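Long-range contacts in hydrogenase expression/formation protein HypE (Desulfovibrio vulgaris subsp. vulgaris, PDB 2Z1U), which binds ATP together with magnesium and probably takes part in the maturation of hydrogenase: residues 8-13 with 131-135; 70-74 with 141-145; 176-180 with 194-198; 204-208 with 289-294; 215-221 with 273-279. One frame throughout, in Å; residues are numbered along the deposited sequence.

Contact 1: 8-13 with 131-135; sequences LLLDYG and KVVPR
Val132, near the end of strand 124-133 at the border of the mixed sheet of the PurM-like N-terminal domain, carries the apolar part of the contact, packing against the 3-10 turn 10-13. Its two methyls divide the work. CG1 lies anti to the backbone N (chi1 -176°) and meets Leu8 CD2 tip to tip at 3.8 Å. CG2 points at the backbone of the turn, lying 3.6 Å from Gly13 N, with Tyr12 CB as a more distant neighbour. Leu10 bends a single methyl, CD2, over the strand's exit, where it lies 3.7 Å from Pro134 N and also nears Val132 O. Gly13 CA packs directly on Val132, 3.7 Å from its CG2.

No direct hydrogen bond joins the segments; the polar link passes through water. Within the turn, Gly13 N donates to Leu10 O at 2.8 Å, which closes the 3-10 turn.

Around the contact, Lys131 turns to the ATP site between the subunits, where NZ pairs with Asp129 and bonds weakly to the ATP gamma-phosphate. Gly13 O also accepts a bond from Arg223 of the second subunit.

The bridging water donates to Gly13 O at 2.7 Å and accepts from Val132 N at 2.9 Å, thereby joining the turn to the strand.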
# COMPACT_ATOMS: atom_id res chain seq x y z
N LEU A 8 -23.02 2.27 -0.91
CA LEU A 8 -21.77 2.58 -1.61
C LEU A 8 -21.90 2.30 -3.12
O LEU A 8 -21.68 1.17 -3.59
CB LEU A 8 -20.54 1.88 -1.01
CG LEU A 8 -19.21 2.31 -1.63
CD1 LEU A 8 -18.61 3.57 -1.00
CD2 LEU A 8 -18.21 1.17 -1.57
N LEU A 9 -22.27 3.33 -3.86
CA LEU A 9 -22.48 3.21 -5.30
C LEU A 9 -21.15 3.10 -6.01
O LEU A 9 -20.13 3.58 -5.51
CB LEU A 9 -23.26 4.41 -5.85
CG LEU A 9 -24.72 4.70 -5.46
CD1 LEU A 9 -25.52 3.43 -5.19
CD2 LEU A 9 -24.78 5.62 -4.25
N LEU A 10 -21.16 2.47 -7.18
CA LEU A 10 -19.99 2.47 -8.07
C LEU A 10 -19.44 3.87 -8.27
O LEU A 10 -18.23 4.05 -8.34
CB LEU A 10 -20.32 1.82 -9.41
CG LEU A 10 -20.01 0.33 -9.58
CD1 LEU A 10 -20.23 -0.08 -11.03
CD2 LEU A 10 -18.57 -0.02 -9.13
N ASP A 11 -20.33 4.86 -8.35
CA ASP A 11 -19.97 6.28 -8.52
C ASP A 11 -18.82 6.76 -7.63
O ASP A 11 -18.06 7.64 -8.04
CB ASP A 11 -21.17 7.19 -8.22
CG ASP A 11 -22.45 6.74 -8.91
OD1 ASP A 11 -23.18 7.62 -9.39
OD2 ASP A 11 -22.73 5.51 -8.96
N TYR A 12 -18.71 6.19 -6.43
CA TYR A 12 -17.68 6.59 -5.47
C TYR A 12 -16.28 6.13 -5.87
O TYR A 12 -15.30 6.57 -5.28
CB TYR A 12 -18.02 6.11 -4.05
CG TYR A 12 -19.15 6.90 -3.40
CD1 TYR A 12 -20.34 6.27 -3.03
CD2 TYR A 12 -19.02 8.27 -3.16
CE1 TYR A 12 -21.38 6.98 -2.43
CE2 TYR A 12 -20.07 9.00 -2.57
CZ TYR A 12 -21.24 8.34 -2.20
OH TYR A 12 -22.26 9.06 -1.62
N GLY A 13 -16.20 5.27 -6.89
CA GLY A 13 -14.91 4.80 -7.40
C GLY A 13 -14.54 5.30 -8.79
O GLY A 13 -13.51 4.89 -9.35
N LYS A 131 -10.66 2.61 -4.24
CA LYS A 131 -11.14 1.93 -5.42
C LYS A 131 -12.44 1.23 -5.02
O LYS A 131 -12.51 0.59 -3.97
CB LYS A 131 -10.10 0.90 -5.94
CG LYS A 131 -8.78 1.47 -6.56
CD LYS A 131 -9.05 2.47 -7.72
CE LYS A 131 -7.84 2.85 -8.56
NZ LYS A 131 -6.68 3.50 -7.84
N VAL A 132 -13.48 1.41 -5.83
CA VAL A 132 -14.74 0.70 -5.64
C VAL A 132 -14.94 -0.23 -6.83
O VAL A 132 -14.98 0.22 -7.98
CB VAL A 132 -15.95 1.67 -5.52
CG1 VAL A 132 -17.25 0.89 -5.23
CG2 VAL A 132 -15.71 2.71 -4.42
N VAL A 133 -15.05 -1.53 -6.57
CA VAL A 133 -15.23 -2.52 -7.64
C VAL A 133 -16.70 -3.01 -7.70
O VAL A 133 -17.40 -2.96 -6.69
CB VAL A 133 -14.23 -3.71 -7.48
CG1 VAL A 133 -12.81 -3.24 -7.71
CG2 VAL A 133 -14.38 -4.37 -6.10
N PRO A 134 -17.17 -3.47 -8.89
CA PRO A 134 -18.56 -3.97 -9.02
C PRO A 134 -18.92 -5.09 -8.04
O PRO A 134 -18.03 -5.78 -7.55
CB PRO A 134 -18.62 -4.48 -10.46
CG PRO A 134 -17.57 -3.67 -11.19
CD PRO A 134 -16.46 -3.50 -10.18
N ARG A 135 -20.22 -5.27 -7.77
CA ARG A 135 -20.70 -6.32 -6.86
C ARG A 135 -20.08 -7.67 -7.21
O ARG A 135 -20.08 -8.08 -8.38
CB ARG A 135 -22.24 -6.44 -6.88
CG ARG A 135 -23.00 -5.43 -6.00
CD ARG A 135 -24.49 -5.80 -5.82
NE ARG A 135 -25.22 -5.86 -7.09
CZ ARG A 135 -26.38 -6.48 -7.29
NH1 ARG A 135 -27.00 -7.12 -6.30
NH2 ARG A 135 -26.95 -6.46 -8.49
O HOH W 1 -12.64 2.51 -8.43

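Contact 2: 70-74 with 141-145; sequences IGTLA and MFINT
The start of helix 70-83, with Ile70 and Ala74 facing inward, runs nearly parallel to strand 141-145, the short axes 9.0 Å apart and inclined by 16°. This is helix-on-sheet packing within the alpha/beta N-terminal domain of the PurM-like fold, and every residue that touches is buried.

One turn of helix separates the two residues that carry the contact. Ile70 extends with CG1 anti to its backbone N (chi1 -164°), which brings CD1 to 3.6 Å from Met141 O. Its other branch, CG2, rests on the neighbouring ends of two strand side chains. The extended chain of Met141 brings CE to 3.8 Å from this methyl, and Ile143 CD1 sits at 3.9 Å from it; both side chains run at a slant to Ile70. A turn later Ala74 CB touches Ile143 CG2 at 4.0 Å and Thr145 CG2 at much the same distance.

Val110 of helix 104-121 adds to the cluster of Ile70, Met141 and Ile143, while Tyr58 of the adjoining strand covers Ile70, Ala74 and Thr145. Nearby Asp56, on the same strand as Tyr58, belongs to a magnesium site.

The polar link is at the far end. Thr145 OG1 is also hydrogen-bonded to Thr78 OG1 one turn further along the helix, and it donates to Ala74 O at 2.6 Å, approaching with a tilt of 30° from the carbonyl plane.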
# COMPACT_ATOMS: atom_id res chain seq x y z
N ILE A 70 -11.20 -4.58 10.96
CA ILE A 70 -10.21 -4.44 9.85
C ILE A 70 -9.45 -3.09 9.87
O ILE A 70 -8.29 -3.03 9.48
CB ILE A 70 -10.86 -4.71 8.47
CG1 ILE A 70 -9.79 -4.95 7.39
CG2 ILE A 70 -11.84 -3.60 8.08
CD1 ILE A 70 -10.36 -5.41 6.07
N GLY A 71 -10.10 -2.03 10.35
CA GLY A 71 -9.46 -0.73 10.48
C GLY A 71 -8.44 -0.68 11.60
O GLY A 71 -7.36 -0.13 11.46
N THR A 72 -8.79 -1.27 12.71
CA THR A 72 -7.90 -1.39 13.83
C THR A 72 -6.66 -2.25 13.40
O THR A 72 -5.50 -1.87 13.66
CB THR A 72 -8.74 -1.99 14.98
OG1 THR A 72 -8.79 -1.10 16.11
CG2 THR A 72 -8.38 -3.37 15.33
N LEU A 73 -6.91 -3.37 12.72
CA LEU A 73 -5.83 -4.21 12.18
C LEU A 73 -4.94 -3.45 11.18
O LEU A 73 -3.70 -3.51 11.24
CB LEU A 73 -6.42 -5.46 11.51
CG LEU A 73 -6.36 -6.84 12.19
CD1 LEU A 73 -6.40 -6.80 13.72
CD2 LEU A 73 -7.39 -7.85 11.59
N ALA A 74 -5.59 -2.72 10.26
CA ALA A 74 -4.90 -1.98 9.22
C ALA A 74 -3.88 -0.96 9.79
O ALA A 74 -2.75 -0.85 9.29
CB ALA A 74 -5.90 -1.31 8.30
N MET A 141 -14.62 -5.52 1.48
CA MET A 141 -13.57 -4.54 1.76
C MET A 141 -12.22 -5.14 2.11
O MET A 141 -12.12 -5.98 3.01
CB MET A 141 -14.03 -3.67 2.93
CG MET A 141 -13.03 -2.68 3.47
SD MET A 141 -13.80 -1.93 4.90
CE MET A 141 -12.47 -0.95 5.46
N PHE A 142 -11.20 -4.66 1.40
CA PHE A 142 -9.81 -4.90 1.77
C PHE A 142 -9.14 -3.56 1.99
O PHE A 142 -9.54 -2.55 1.40
CB PHE A 142 -9.06 -5.68 0.68
CG PHE A 142 -9.73 -6.96 0.25
CD1 PHE A 142 -9.86 -7.27 -1.10
CD2 PHE A 142 -10.25 -7.85 1.19
CE1 PHE A 142 -10.48 -8.44 -1.51
CE2 PHE A 142 -10.87 -9.03 0.79
CZ PHE A 142 -10.98 -9.32 -0.55
N ILE A 143 -8.12 -3.53 2.84
CA ILE A 143 -7.36 -2.31 3.07
C ILE A 143 -5.89 -2.65 3.00
O ILE A 143 -5.45 -3.63 3.62
CB ILE A 143 -7.66 -1.68 4.47
CG1 ILE A 143 -9.16 -1.58 4.74
CG2 ILE A 143 -6.98 -0.31 4.62
CD1 ILE A 143 -9.52 -1.09 6.18
N ASN A 144 -5.14 -1.86 2.23
CA ASN A 144 -3.70 -1.89 2.35
C ASN A 144 -3.23 -0.66 3.13
O ASN A 144 -3.74 0.46 2.94
CB ASN A 144 -3.03 -1.91 0.98
CG ASN A 144 -1.51 -1.89 1.08
OD1 ASN A 144 -0.92 -0.84 1.29
ND2 ASN A 144 -0.87 -3.06 0.93
N THR A 145 -2.27 -0.86 4.03
CA THR A 145 -1.59 0.28 4.63
C THR A 145 -0.09 0.15 4.49
O THR A 145 0.45 -0.95 4.55
CB THR A 145 -1.97 0.52 6.12
OG1 THR A 145 -1.74 -0.66 6.89
CG2 THR A 145 -3.45 0.97 6.27

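Contact 3: 176-180 with 194-198; sequences DHGLT and VCSDS
His177 and Ser196 form the direct polar link: ND1 and OG lie 2.7 Å apart in a nearly straight hydrogen bond, with the hydroxyl at the ring edge and in its plane. Either atom could be the donor. The imidazole reaches there because CG lies anti to the backbone N (chi1 180°), which carries the ring out from the helix alongside the loop. The apolar contact is made further along the helix, where Leu179 CD1 meets Val194 CG1 at 3.7 Å, the two side chains crossing at about a right angle.

Several second-shell groups hold these partners. Ser196 OG also accepts from Ser198 N at 3.2 Å, closing an ST turn that fixes the rotation of the serine. At the other side of the imidazole, NE2 is bonded to Ile342 O near the C-terminus, and the ring meets that of Phe65 almost at a right angle. Two waters each join a backbone N-H of one segment to an aspartate of the other. One molecule donates to Asp176 OD1 at 2.7 Å and accepts from Cys195 N; Asp176 OD2 is bonded to Ser173. The other accepts from His177 N at 2.8 Å and gives a weak bond to Asp197 OD2, whose main partner is Lys273 in a salt bridge. The lysine probably offsets the like charges of the two nearby aspartates.

The contact thus ties the start of helix 176-184 to the loop that leads to helix 202-212. Helix 252-260 packs against Asp176, Leu179 and Val194, while Leu73 of helix 70-83 touches His177 from the N-terminal domain.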
# COMPACT_ATOMS: atom_id res chain seq x y z
N ASP A 176 -4.94 -15.58 20.89
CA ASP A 176 -6.18 -14.83 21.14
C ASP A 176 -6.87 -14.32 19.88
O ASP A 176 -8.05 -14.62 19.67
CB ASP A 176 -5.92 -13.66 22.10
CG ASP A 176 -5.25 -14.13 23.38
OD1 ASP A 176 -5.95 -14.25 24.40
OD2 ASP A 176 -4.04 -14.41 23.34
N HIS A 177 -6.14 -13.57 19.05
CA HIS A 177 -6.71 -13.05 17.81
C HIS A 177 -7.26 -14.16 16.90
O HIS A 177 -8.42 -14.10 16.47
CB HIS A 177 -5.69 -12.24 17.02
CG HIS A 177 -6.25 -11.69 15.74
ND1 HIS A 177 -7.01 -10.55 15.69
CD2 HIS A 177 -6.17 -12.15 14.47
CE1 HIS A 177 -7.37 -10.31 14.44
NE2 HIS A 177 -6.88 -11.27 13.68
N GLY A 178 -6.40 -15.13 16.58
CA GLY A 178 -6.78 -16.24 15.70
C GLY A 178 -8.03 -16.97 16.18
O GLY A 178 -8.92 -17.25 15.39
N LEU A 179 -8.08 -17.28 17.47
CA LEU A 179 -9.24 -17.95 18.05
C LEU A 179 -10.50 -17.12 17.90
O LEU A 179 -11.54 -17.63 17.51
CB LEU A 179 -9.01 -18.28 19.53
CG LEU A 179 -9.63 -19.54 20.15
CD1 LEU A 179 -9.93 -19.32 21.63
CD2 LEU A 179 -10.87 -20.06 19.43
N THR A 180 -10.42 -15.82 18.21
CA THR A 180 -11.64 -15.01 18.17
C THR A 180 -12.25 -14.84 16.79
O THR A 180 -13.47 -14.89 16.68
CB THR A 180 -11.61 -13.69 19.04
OG1 THR A 180 -12.08 -12.57 18.28
CG2 THR A 180 -10.26 -13.43 19.59
N VAL A 194 -12.02 -13.94 25.58
CA VAL A 194 -11.43 -14.24 24.28
C VAL A 194 -11.77 -13.16 23.26
O VAL A 194 -12.89 -13.10 22.74
CB VAL A 194 -11.87 -15.63 23.75
CG1 VAL A 194 -11.27 -15.91 22.37
CG2 VAL A 194 -11.49 -16.74 24.74
N CYS A 195 -10.79 -12.31 22.97
CA CYS A 195 -10.96 -11.30 21.93
C CYS A 195 -9.64 -11.00 21.24
O CYS A 195 -8.57 -11.41 21.72
CB CYS A 195 -11.55 -10.02 22.52
SG CYS A 195 -10.56 -9.34 23.83
N SER A 196 -9.71 -10.28 20.12
CA SER A 196 -8.52 -9.83 19.43
C SER A 196 -7.67 -8.97 20.35
O SER A 196 -8.17 -8.28 21.23
CB SER A 196 -8.88 -9.04 18.18
OG SER A 196 -7.72 -8.63 17.48
N ASP A 197 -6.36 -9.04 20.12
CA ASP A 197 -5.39 -8.28 20.89
C ASP A 197 -4.87 -7.10 20.07
O ASP A 197 -3.88 -6.46 20.45
CB ASP A 197 -4.23 -9.20 21.30
CG ASP A 197 -3.57 -9.92 20.12
OD1 ASP A 197 -4.08 -9.89 18.97
OD2 ASP A 197 -2.51 -10.52 20.35
N SER A 198 -5.52 -6.83 18.94
CA SER A 198 -5.11 -5.76 18.03
C SER A 198 -4.71 -4.53 18.83
O SER A 198 -5.54 -3.92 19.52
CB SER A 198 -6.22 -5.44 17.03
OG SER A 198 -5.79 -4.49 16.06
O HOH W 2 -8.08 -12.62 24.64
O HOH W 3 -3.49 -13.09 19.71

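Contact 4: 204-208 with 289-294; sequences VVEKL and VLREGP
Lys207 and Glu292 meet through the carboxylate of Glu292, the flat group that takes part here; no aromatic ring enters the contact. Its OE2 accepts from a water at 2.8 Å, and the same water accepts from Lys207 NZ at 2.7 Å. The lysine chain is fully extended from its helix, so its methylenes run past Val289 before the ammonium arrives, with CD 4.0 Å from Val289 CG2. Directly, NZ and OE2 are 4.5 Å apart, too far for a salt bridge. The Pro294 ring lies beside Val204, though its exact spacing is doubtful.

Beneath this polar pair the two helices, 202-212 and 280-291, share an apolar seam. Val289 is its centre. Its CG1, anti to the backbone N (chi1 166°), fits between Leu208 CD2 at 3.7 Å and Val204 CG1 at 3.8 Å. The valines slide past each other in opposite directions, whereas Leu208 slants over Val289. Deeper in, Leu208 CD1 and Leu290 CD2 touch at 4.0 Å with their side chains at about a right angle. Where the second helix gives way to the loop, Gly293 passes close beside Val204.

Both helices belong to the PurM-like C-terminal domain, and Val205 on the other flank of the first helix packs on Leu274. The chemistry is that of interdigitating aliphatic branches bordered by one water-mediated charge pair: shape and burial hold the helices together, and the charges probably add a modest, partly screened attraction at the surface.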
# COMPACT_ATOMS: atom_id res chain seq x y z
N VAL A 204 6.11 0.60 23.36
CA VAL A 204 6.96 -0.42 24.03
C VAL A 204 8.30 -0.58 23.29
O VAL A 204 9.34 -0.66 23.94
CB VAL A 204 6.29 -1.83 24.16
CG1 VAL A 204 6.93 -2.63 25.32
CG2 VAL A 204 4.84 -1.68 24.46
N VAL A 205 8.25 -0.66 21.96
CA VAL A 205 9.47 -0.81 21.14
C VAL A 205 10.43 0.37 21.31
O VAL A 205 11.63 0.17 21.47
CB VAL A 205 9.18 -1.05 19.63
CG1 VAL A 205 10.46 -1.02 18.80
CG2 VAL A 205 8.48 -2.40 19.42
N GLU A 206 9.91 1.59 21.25
CA GLU A 206 10.74 2.77 21.46
C GLU A 206 11.51 2.68 22.79
O GLU A 206 12.74 2.87 22.83
CB GLU A 206 9.93 4.07 21.32
CG GLU A 206 10.75 5.34 21.62
CD GLU A 206 10.19 6.61 21.00
OE1 GLU A 206 9.58 6.52 19.91
OE2 GLU A 206 10.39 7.70 21.57
N LYS A 207 10.81 2.34 23.88
CA LYS A 207 11.46 2.24 25.19
C LYS A 207 12.46 1.09 25.24
O LYS A 207 13.52 1.23 25.85
CB LYS A 207 10.45 2.11 26.34
CG LYS A 207 11.10 2.33 27.70
CD LYS A 207 10.13 2.23 28.85
CE LYS A 207 10.77 2.78 30.12
NZ LYS A 207 9.83 2.73 31.27
N LEU A 208 12.14 -0.03 24.59
CA LEU A 208 13.07 -1.15 24.51
C LEU A 208 14.38 -0.73 23.85
O LEU A 208 15.46 -0.98 24.38
CB LEU A 208 12.47 -2.30 23.70
CG LEU A 208 11.45 -3.22 24.37
CD1 LEU A 208 10.95 -4.25 23.35
CD2 LEU A 208 12.03 -3.93 25.62
N VAL A 289 10.11 -3.90 30.84
CA VAL A 289 9.46 -2.98 29.90
C VAL A 289 8.24 -3.63 29.24
O VAL A 289 7.17 -3.02 29.16
CB VAL A 289 10.49 -2.43 28.87
CG1 VAL A 289 9.79 -1.76 27.69
CG2 VAL A 289 11.46 -1.45 29.57
N LEU A 290 8.38 -4.87 28.79
CA LEU A 290 7.31 -5.62 28.16
C LEU A 290 6.12 -5.77 29.09
O LEU A 290 4.94 -5.72 28.64
CB LEU A 290 7.81 -7.01 27.74
CG LEU A 290 8.95 -7.04 26.71
CD1 LEU A 290 9.50 -8.45 26.59
CD2 LEU A 290 8.44 -6.54 25.37
N ARG A 291 6.33 -5.94 30.39
CA ARG A 291 5.25 -6.04 31.39
C ARG A 291 4.35 -4.80 31.43
O ARG A 291 3.18 -4.89 31.81
CB ARG A 291 5.82 -6.33 32.79
CG ARG A 291 6.27 -7.77 32.95
CD ARG A 291 6.76 -8.01 34.39
NE ARG A 291 7.36 -9.34 34.52
CZ ARG A 291 8.64 -9.58 34.78
NH1 ARG A 291 9.52 -8.60 34.96
NH2 ARG A 291 9.03 -10.84 34.85
N GLU A 292 4.89 -3.66 31.02
CA GLU A 292 4.15 -2.41 31.02
C GLU A 292 3.57 -2.06 29.65
O GLU A 292 2.83 -1.10 29.54
CB GLU A 292 5.01 -1.26 31.58
CG GLU A 292 5.50 -1.54 32.97
CD GLU A 292 5.95 -0.30 33.71
OE1 GLU A 292 5.97 -0.34 34.94
OE2 GLU A 292 6.29 0.71 33.08
N GLY A 293 3.85 -2.90 28.64
CA GLY A 293 3.34 -2.69 27.28
C GLY A 293 1.97 -3.31 27.09
O GLY A 293 1.46 -3.97 27.99
N PRO A 294 1.36 -3.12 25.91
CA PRO A 294 0.02 -3.69 25.71
C PRO A 294 0.07 -5.20 25.96
O PRO A 294 1.05 -5.87 25.56
CB PRO A 294 -0.26 -3.40 24.22
CG PRO A 294 0.58 -2.18 23.91
CD PRO A 294 1.85 -2.46 24.68
O HOH W 4 8.68 0.27 31.66

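Contact 5: 215-221 with 273-279; sequences IHVLRDP and KLICILP. With MG (magnesium ion), chain C.
His216 meets Pro279 because its CG lies anti to the carbonyl carbon (chi1 -69°), which lays one ring face under the proline. Pro279 CD stands 3.6 Å from the centroid of the His216 ring, 17° off the normal, a CH-pi contact; the ring's ND1 is held by Asp166. Asp220 CG instead sits between backbone N and carbonyl carbon (chi1 53°), and so swings the carboxylate away from the neighbouring strand to the metal.

Between these ends the strands run antiparallel. Ile277 O receives Val217 N at 2.9 Å and, weakly, His216 N, so two residues face one: a classic beta bulge. Ile275 N donates to Arg219 O at 2.8 Å, nearly straight. On one face Val217 and Ile277 lie side by side, CB to CB 3.9 Å, and Pro221 CG reaches Ile275 CD1 at 3.7 Å. On the other, Leu218 CD2 rests 4.0 Å from Cys276 CB, toward helix 202-212.

Asp220 OD1 binds magnesium at 1.9 Å, and a water at 2.5 Å is a further ligand. Asp81 of the same chain and, from the second subunit, Asp41 also bind this metal; Asp41 pairs with Arg219 as well. Strand 217-219 borders the mixed sheet of the PurM-like C-terminal domain, and it delivers Asp220 into the ATP-magnesium site built between the two subunits of the dimer.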
# COMPACT_ATOMS: atom_id res chain seq x y z
N ILE A 215 18.99 -4.53 21.34
CA ILE A 215 17.94 -5.42 20.88
C ILE A 215 18.39 -6.10 19.58
O ILE A 215 18.70 -5.41 18.59
CB ILE A 215 16.59 -4.67 20.64
CG1 ILE A 215 16.17 -3.85 21.87
CG2 ILE A 215 15.49 -5.66 20.22
CD1 ILE A 215 16.04 -4.64 23.20
N HIS A 216 18.43 -7.43 19.58
CA HIS A 216 18.84 -8.16 18.38
C HIS A 216 17.72 -8.37 17.37
O HIS A 216 17.91 -8.08 16.20
CB HIS A 216 19.50 -9.50 18.73
CG HIS A 216 20.84 -9.36 19.39
ND1 HIS A 216 21.51 -10.43 19.92
CD2 HIS A 216 21.63 -8.28 19.59
CE1 HIS A 216 22.66 -10.02 20.44
NE2 HIS A 216 22.76 -8.72 20.25
N VAL A 217 16.58 -8.89 17.83
CA VAL A 217 15.43 -9.20 16.95
C VAL A 217 14.09 -8.78 17.55
O VAL A 217 13.84 -8.99 18.74
CB VAL A 217 15.31 -10.71 16.58
CG1 VAL A 217 14.43 -10.89 15.32
CG2 VAL A 217 16.67 -11.35 16.38
N LEU A 218 13.25 -8.19 16.71
CA LEU A 218 11.85 -7.96 17.03
C LEU A 218 11.04 -8.53 15.87
O LEU A 218 11.40 -8.33 14.71
CB LEU A 218 11.54 -6.46 17.18
CG LEU A 218 12.23 -5.63 18.28
CD1 LEU A 218 12.03 -4.12 18.05
CD2 LEU A 218 11.78 -6.04 19.69
N ARG A 219 9.97 -9.25 16.19
CA ARG A 219 9.03 -9.69 15.14
C ARG A 219 7.65 -9.90 15.75
O ARG A 219 7.53 -10.31 16.91
CB ARG A 219 9.52 -10.97 14.43
CG ARG A 219 8.65 -11.36 13.22
CD ARG A 219 9.44 -12.04 12.15
NE ARG A 219 10.48 -11.18 11.56
CZ ARG A 219 11.46 -11.64 10.78
NH1 ARG A 219 11.51 -12.93 10.49
NH2 ARG A 219 12.38 -10.82 10.28
N ASP A 220 6.61 -9.66 14.95
CA ASP A 220 5.24 -9.85 15.41
C ASP A 220 4.71 -11.20 14.90
O ASP A 220 4.70 -11.45 13.69
CB ASP A 220 4.36 -8.68 14.95
CG ASP A 220 4.46 -8.44 13.49
OD1 ASP A 220 5.52 -8.72 12.88
OD2 ASP A 220 3.46 -8.00 12.91
N PRO A 221 4.34 -12.11 15.82
CA PRO A 221 3.85 -13.44 15.37
C PRO A 221 2.42 -13.39 14.83
O PRO A 221 1.46 -13.74 15.54
CB PRO A 221 3.94 -14.30 16.63
CG PRO A 221 3.79 -13.30 17.78
CD PRO A 221 4.37 -11.98 17.29
N LYS A 273 1.09 -8.45 19.64
CA LYS A 273 2.15 -9.18 20.37
C LYS A 273 3.48 -9.05 19.63
O LYS A 273 3.49 -8.89 18.40
CB LYS A 273 1.82 -10.70 20.43
CG LYS A 273 0.55 -11.02 21.19
CD LYS A 273 0.74 -10.80 22.69
CE LYS A 273 -0.56 -10.39 23.36
NZ LYS A 273 -1.71 -11.19 22.83
N LEU A 274 4.59 -9.14 20.35
CA LEU A 274 5.90 -9.24 19.70
C LEU A 274 6.79 -10.26 20.38
O LEU A 274 6.59 -10.60 21.55
CB LEU A 274 6.61 -7.87 19.64
CG LEU A 274 6.98 -7.12 20.94
CD1 LEU A 274 8.24 -7.66 21.66
CD2 LEU A 274 7.17 -5.63 20.64
N ILE A 275 7.78 -10.73 19.63
CA ILE A 275 8.88 -11.50 20.14
C ILE A 275 10.08 -10.56 20.21
O ILE A 275 10.33 -9.80 19.28
CB ILE A 275 9.22 -12.71 19.20
CG1 ILE A 275 8.11 -13.75 19.28
CG2 ILE A 275 10.56 -13.37 19.57
CD1 ILE A 275 7.41 -14.01 17.97
N CYS A 276 10.80 -10.62 21.32
CA CYS A 276 11.99 -9.81 21.49
C CYS A 276 13.17 -10.71 21.85
O CYS A 276 13.14 -11.44 22.84
CB CYS A 276 11.76 -8.75 22.58
SG CYS A 276 13.22 -7.81 23.07
N ILE A 277 14.21 -10.65 21.03
CA ILE A 277 15.43 -11.45 21.24
C ILE A 277 16.60 -10.49 21.45
O ILE A 277 16.76 -9.53 20.69
CB ILE A 277 15.65 -12.45 20.07
CG1 ILE A 277 14.48 -13.44 20.02
CG2 ILE A 277 16.96 -13.24 20.25
CD1 ILE A 277 14.38 -14.29 18.76
N LEU A 278 17.39 -10.74 22.50
CA LEU A 278 18.46 -9.86 22.97
C LEU A 278 19.41 -10.60 23.94
O LEU A 278 19.01 -11.59 24.56
CB LEU A 278 17.84 -8.62 23.65
CG LEU A 278 17.43 -8.64 25.14
CD1 LEU A 278 16.99 -7.25 25.52
CD2 LEU A 278 16.32 -9.65 25.45
N PRO A 279 20.65 -10.10 24.11
CA PRO A 279 21.58 -10.75 25.06
C PRO A 279 21.00 -10.94 26.45
O PRO A 279 20.18 -10.15 26.92
CB PRO A 279 22.75 -9.77 25.13
CG PRO A 279 22.72 -9.06 23.84
CD PRO A 279 21.27 -8.93 23.47
MG MG C . 5.51 -8.69 11.00
O HOH W 5 5.48 -11.19 11.06

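In the fold
Contacts 1 and 2 belong to the N-terminal half and share its four-stranded sheet, their centres about 17 Å apart and their segments alternating along the chain. Contacts 3, 4 and 5 follow in the C-terminal domain. Contact 5 falls within the span between the segments of contact 4; their centres are about 11 Å apart, with helix 202-212 packed on the strand pair. Contact 3 joins contact 5 by the Asp197-Lys273 salt bridge and touches contact 2 through Leu73, bridging the two domains. Contacts 1 and 5, centres about 41 Å apart, both touch the second subunit, and each reaches an interfacial ATP-magnesium site, consistent with dimerisation completing the nucleotide sites.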